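Local coordinates for GTPase-activating protein skywalker (Drosophila melanogaster, PDB 5HJQ), which acts as a GTPase-activating protein for Rab35, controlling endosomal sorting and turnover of synaptic vesicle proteins, and binds phosphoinositides through its TBC domain, at residues P189-T201 and V227-T239. Residues are numbered along the deposited sequence; the frame is centred on the assembly and turned at random.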
# COMPACT_ATOMS: atom_id res chain seq x y z
N PRO A 189 1.76 0.03 21.32
CA PRO A 189 3.18 0.14 21.66
C PRO A 189 4.04 -0.93 21.01
O PRO A 189 5.27 -0.79 20.98
CB PRO A 189 3.18 -0.02 23.19
CG PRO A 189 1.98 -0.85 23.47
CD PRO A 189 0.95 -0.42 22.46
N ASP A 190 3.42 -1.99 20.48
CA ASP A 190 4.18 -3.07 19.86
C ASP A 190 4.63 -2.73 18.44
O ASP A 190 5.47 -3.41 17.87
CB ASP A 190 3.35 -4.37 19.84
CG ASP A 190 3.23 -5.00 21.21
OD1 ASP A 190 4.11 -4.73 22.07
OD2 ASP A 190 2.28 -5.78 21.44
N ILE A 191 4.07 -1.66 17.87
CA ILE A 191 4.52 -1.19 16.57
C ILE A 191 5.88 -0.53 16.73
O ILE A 191 5.97 0.58 17.27
CB ILE A 191 3.53 -0.20 15.93
CG1 ILE A 191 2.12 -0.79 15.90
CG2 ILE A 191 3.98 0.16 14.52
CD1 ILE A 191 1.12 0.06 15.15
N THR A 192 6.92 -1.20 16.27
CA THR A 192 8.29 -0.73 16.45
C THR A 192 8.91 -0.28 15.13
O THR A 192 9.82 0.56 15.11
CB THR A 192 9.17 -1.82 17.08
OG1 THR A 192 9.17 -2.98 16.25
CG2 THR A 192 8.64 -2.19 18.46
N TYR A 193 8.42 -0.83 14.03
CA TYR A 193 8.90 -0.44 12.71
C TYR A 193 7.80 -0.66 11.67
O TYR A 193 7.44 -1.79 11.36
CB TYR A 193 10.16 -1.22 12.33
CG TYR A 193 10.79 -0.77 11.03
CD1 TYR A 193 11.45 0.45 10.95
CD2 TYR A 193 10.75 -1.57 9.89
CE1 TYR A 193 12.03 0.88 9.77
CE2 TYR A 193 11.33 -1.15 8.71
CZ TYR A 193 11.97 0.07 8.65
OH TYR A 193 12.55 0.49 7.48
N SER A 194 7.28 0.43 11.13
CA SER A 194 6.20 0.35 10.16
C SER A 194 6.22 1.51 9.18
O SER A 194 5.39 2.41 9.26
CB SER A 194 4.85 0.28 10.87
OG SER A 194 3.80 0.04 9.95
N PRO A 195 7.17 1.49 8.23
CA PRO A 195 7.34 2.56 7.24
C PRO A 195 6.13 2.70 6.32
O PRO A 195 6.02 3.68 5.59
CB PRO A 195 8.57 2.10 6.44
CG PRO A 195 8.64 0.64 6.65
CD PRO A 195 8.15 0.41 8.04
N VAL A 196 5.23 1.72 6.36
CA VAL A 196 4.05 1.69 5.50
C VAL A 196 2.88 2.46 6.11
O VAL A 196 2.00 2.95 5.40
CB VAL A 196 3.61 0.23 5.24
CG1 VAL A 196 2.57 0.18 4.15
CG2 VAL A 196 4.82 -0.64 4.87
N LEU A 197 2.87 2.55 7.44
CA LEU A 197 1.70 3.02 8.17
C LEU A 197 1.32 4.46 7.82
O LEU A 197 0.15 4.76 7.61
CB LEU A 197 1.95 2.88 9.67
CG LEU A 197 0.72 2.87 10.58
CD1 LEU A 197 0.94 1.91 11.75
CD2 LEU A 197 0.39 4.27 11.08
N TYR A 198 2.31 5.35 7.76
CA TYR A 198 2.06 6.75 7.45
C TYR A 198 1.53 6.99 6.03
O TYR A 198 0.53 7.69 5.87
CB TYR A 198 3.32 7.59 7.69
CG TYR A 198 3.08 9.08 7.76
CD1 TYR A 198 2.87 9.83 6.61
CD2 TYR A 198 3.08 9.75 8.98
CE1 TYR A 198 2.65 11.19 6.67
CE2 TYR A 198 2.86 11.11 9.05
CZ TYR A 198 2.65 11.83 7.89
OH TYR A 198 2.44 13.18 7.95
N PRO A 199 2.18 6.41 4.99
CA PRO A 199 1.65 6.63 3.63
C PRO A 199 0.19 6.19 3.47
O PRO A 199 -0.56 6.83 2.74
CB PRO A 199 2.57 5.77 2.76
CG PRO A 199 3.85 5.77 3.49
CD PRO A 199 3.48 5.70 4.94
N ILE A 200 -0.19 5.11 4.14
CA ILE A 200 -1.56 4.61 4.08
C ILE A 200 -2.52 5.58 4.78
O ILE A 200 -3.61 5.87 4.26
CB ILE A 200 -1.68 3.21 4.71
CG1 ILE A 200 -0.94 2.17 3.87
CG2 ILE A 200 -3.14 2.81 4.86
CD1 ILE A 200 -1.07 0.76 4.40
N THR A 201 -2.10 6.07 5.94
CA THR A 201 -2.88 7.05 6.69
C THR A 201 -3.21 8.26 5.83
O THR A 201 -4.33 8.76 5.85
CB THR A 201 -2.11 7.52 7.95
OG1 THR A 201 -1.85 6.40 8.80
CG2 THR A 201 -2.92 8.57 8.72
N VAL A 227 -2.99 -10.14 6.81
CA VAL A 227 -1.90 -9.21 7.05
C VAL A 227 -2.06 -7.98 6.15
O VAL A 227 -2.31 -8.10 4.95
CB VAL A 227 -0.53 -9.86 6.78
CG1 VAL A 227 0.59 -8.85 7.00
CG2 VAL A 227 -0.34 -11.08 7.67
N PHE A 228 -1.93 -6.79 6.74
CA PHE A 228 -2.05 -5.54 5.99
C PHE A 228 -0.79 -4.70 6.15
O PHE A 228 -0.15 -4.32 5.17
CB PHE A 228 -3.27 -4.74 6.45
CG PHE A 228 -4.58 -5.42 6.18
CD1 PHE A 228 -5.11 -6.32 7.09
CD2 PHE A 228 -5.27 -5.17 5.01
CE1 PHE A 228 -6.32 -6.95 6.84
CE2 PHE A 228 -6.48 -5.79 4.75
CZ PHE A 228 -7.00 -6.69 5.67
N ILE A 229 -0.46 -4.40 7.40
CA ILE A 229 0.62 -3.48 7.72
C ILE A 229 1.64 -4.13 8.66
O ILE A 229 1.31 -4.49 9.79
CB ILE A 229 0.07 -2.19 8.35
CG1 ILE A 229 -0.78 -1.41 7.34
CG2 ILE A 229 1.20 -1.32 8.85
CD1 ILE A 229 -1.57 -0.28 7.97
N ASN A 230 2.87 -4.29 8.19
CA ASN A 230 3.92 -4.89 9.01
C ASN A 230 4.36 -3.92 10.11
O ASN A 230 4.52 -2.73 9.86
CB ASN A 230 5.11 -5.30 8.15
CG ASN A 230 4.79 -6.49 7.26
OD1 ASN A 230 5.23 -6.56 6.11
ND2 ASN A 230 4.00 -7.42 7.79
N GLN A 231 4.57 -4.45 11.31
CA GLN A 231 4.73 -3.61 12.49
C GLN A 231 6.09 -3.73 13.17
O GLN A 231 6.47 -2.85 13.94
CB GLN A 231 3.62 -3.94 13.48
CG GLN A 231 2.23 -3.57 12.96
CD GLN A 231 1.12 -4.26 13.72
OE1 GLN A 231 1.20 -4.45 14.93
NE2 GLN A 231 0.08 -4.65 13.00
N THR A 232 6.82 -4.81 12.90
CA THR A 232 8.18 -4.95 13.42
C THR A 232 9.18 -5.04 12.27
O THR A 232 8.81 -5.31 11.13
CB THR A 232 8.34 -6.19 14.32
OG1 THR A 232 8.29 -7.38 13.53
CG2 THR A 232 7.23 -6.23 15.37
N LYS A 233 10.45 -4.80 12.58
CA LYS A 233 11.49 -4.84 11.56
C LYS A 233 11.70 -6.28 11.09
O LYS A 233 12.07 -6.51 9.94
CB LYS A 233 12.79 -4.25 12.12
CG LYS A 233 13.92 -4.13 11.11
CD LYS A 233 14.73 -2.86 11.34
CE LYS A 233 14.72 -2.44 12.80
NZ LYS A 233 15.11 -1.01 12.99
N LEU A 234 11.44 -7.23 11.97
CA LEU A 234 11.52 -8.64 11.62
C LEU A 234 10.46 -8.99 10.58
O LEU A 234 10.77 -9.60 9.55
CB LEU A 234 11.35 -9.53 12.85
CG LEU A 234 11.45 -11.04 12.61
CD1 LEU A 234 12.74 -11.38 11.90
CD2 LEU A 234 11.34 -11.80 13.92
N GLN A 235 9.22 -8.59 10.84
CA GLN A 235 8.14 -8.80 9.89
C GLN A 235 8.44 -8.11 8.57
O GLN A 235 8.18 -8.65 7.50
CB GLN A 235 6.81 -8.27 10.45
CG GLN A 235 6.30 -9.01 11.66
CD GLN A 235 5.16 -8.27 12.34
OE1 GLN A 235 4.35 -7.62 11.68
NE2 GLN A 235 5.10 -8.37 13.66
N HIS A 236 9.00 -6.90 8.65
CA HIS A 236 9.35 -6.14 7.47
C HIS A 236 10.30 -6.90 6.56
O HIS A 236 10.18 -6.86 5.34
CB HIS A 236 9.98 -4.80 7.86
CG HIS A 236 10.51 -4.03 6.69
ND1 HIS A 236 9.70 -3.41 5.77
CD2 HIS A 236 11.79 -3.77 6.30
CE1 HIS A 236 10.44 -2.81 4.86
NE2 HIS A 236 11.71 -3.01 5.16
N GLU A 237 11.25 -7.61 7.17
CA GLU A 237 12.30 -8.24 6.39
C GLU A 237 11.91 -9.64 5.93
O GLU A 237 12.36 -10.09 4.88
CB GLU A 237 13.61 -8.28 7.18
CG GLU A 237 14.01 -9.63 7.75
CD GLU A 237 15.46 -9.63 8.21
OE1 GLU A 237 16.04 -8.53 8.36
OE2 GLU A 237 16.02 -10.73 8.41
N VAL A 238 11.06 -10.32 6.69
CA VAL A 238 10.49 -11.58 6.22
C VAL A 238 9.63 -11.31 4.99
O VAL A 238 9.62 -12.09 4.04
CB VAL A 238 9.64 -12.25 7.32
CG1 VAL A 238 8.79 -13.38 6.74
CG2 VAL A 238 10.54 -12.78 8.44
N THR A 239 8.93 -10.18 5.02
CA THR A 239 8.04 -9.81 3.93
C THR A 239 8.78 -9.57 2.62
O THR A 239 8.43 -10.17 1.60
CB THR A 239 7.22 -8.55 4.27
OG1 THR A 239 6.48 -8.76 5.47
CG2 THR A 239 6.26 -8.22 3.14
O HOH W 1 11.42 -3.74 15.00
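Tyr193 lays its ring against the first turn of helix 233-250, where Lys233 and His236 receive it on two different sides. With CG anti to the backbone N (chi1 -174°), the ring is carried across to the helix, and its CE2 edge comes over the face of the His236 imidazole, 3.6 Å from His236 CD2. The rings form a T-shaped pair, planes at 78°. Lys233, its chain bent at chi2 and chi3, folds its CD over one tyrosine face and brings NZ to 4.9 Å from the ring centroid, an off-centre cation-pi contact. Replacing Tyr193 by an alanine would probably take the ring edge from the His236 face and the cation-pi partner from Lys233, and open a gap beside the first helical turn. Gln231 O takes two backbone N-H groups, Thr192 N nearly in line with the C=O and Tyr193 N, at 2.8 Å, above the carbonyl plane. Gln231 CG and OE1 lie against Ile191 CG1, while NE2 bonds to Val221 O of helix 210-221. Deeper in, Ser194 OG donates to Asn230 O (2.9 Å) and touches Ile229 CG2; the other Ile229 branch meets Ile200 tip to tip, CG1 to CD1 at 3.7 Å. Thr232 is the N-cap of helix 233-250, its OG1 accepting from Gln235 N. Thus, in the helical, strand-free TBC domain of this RabGAP, the loop leading into helix 197-204 lies against the capped start of helix 233-250.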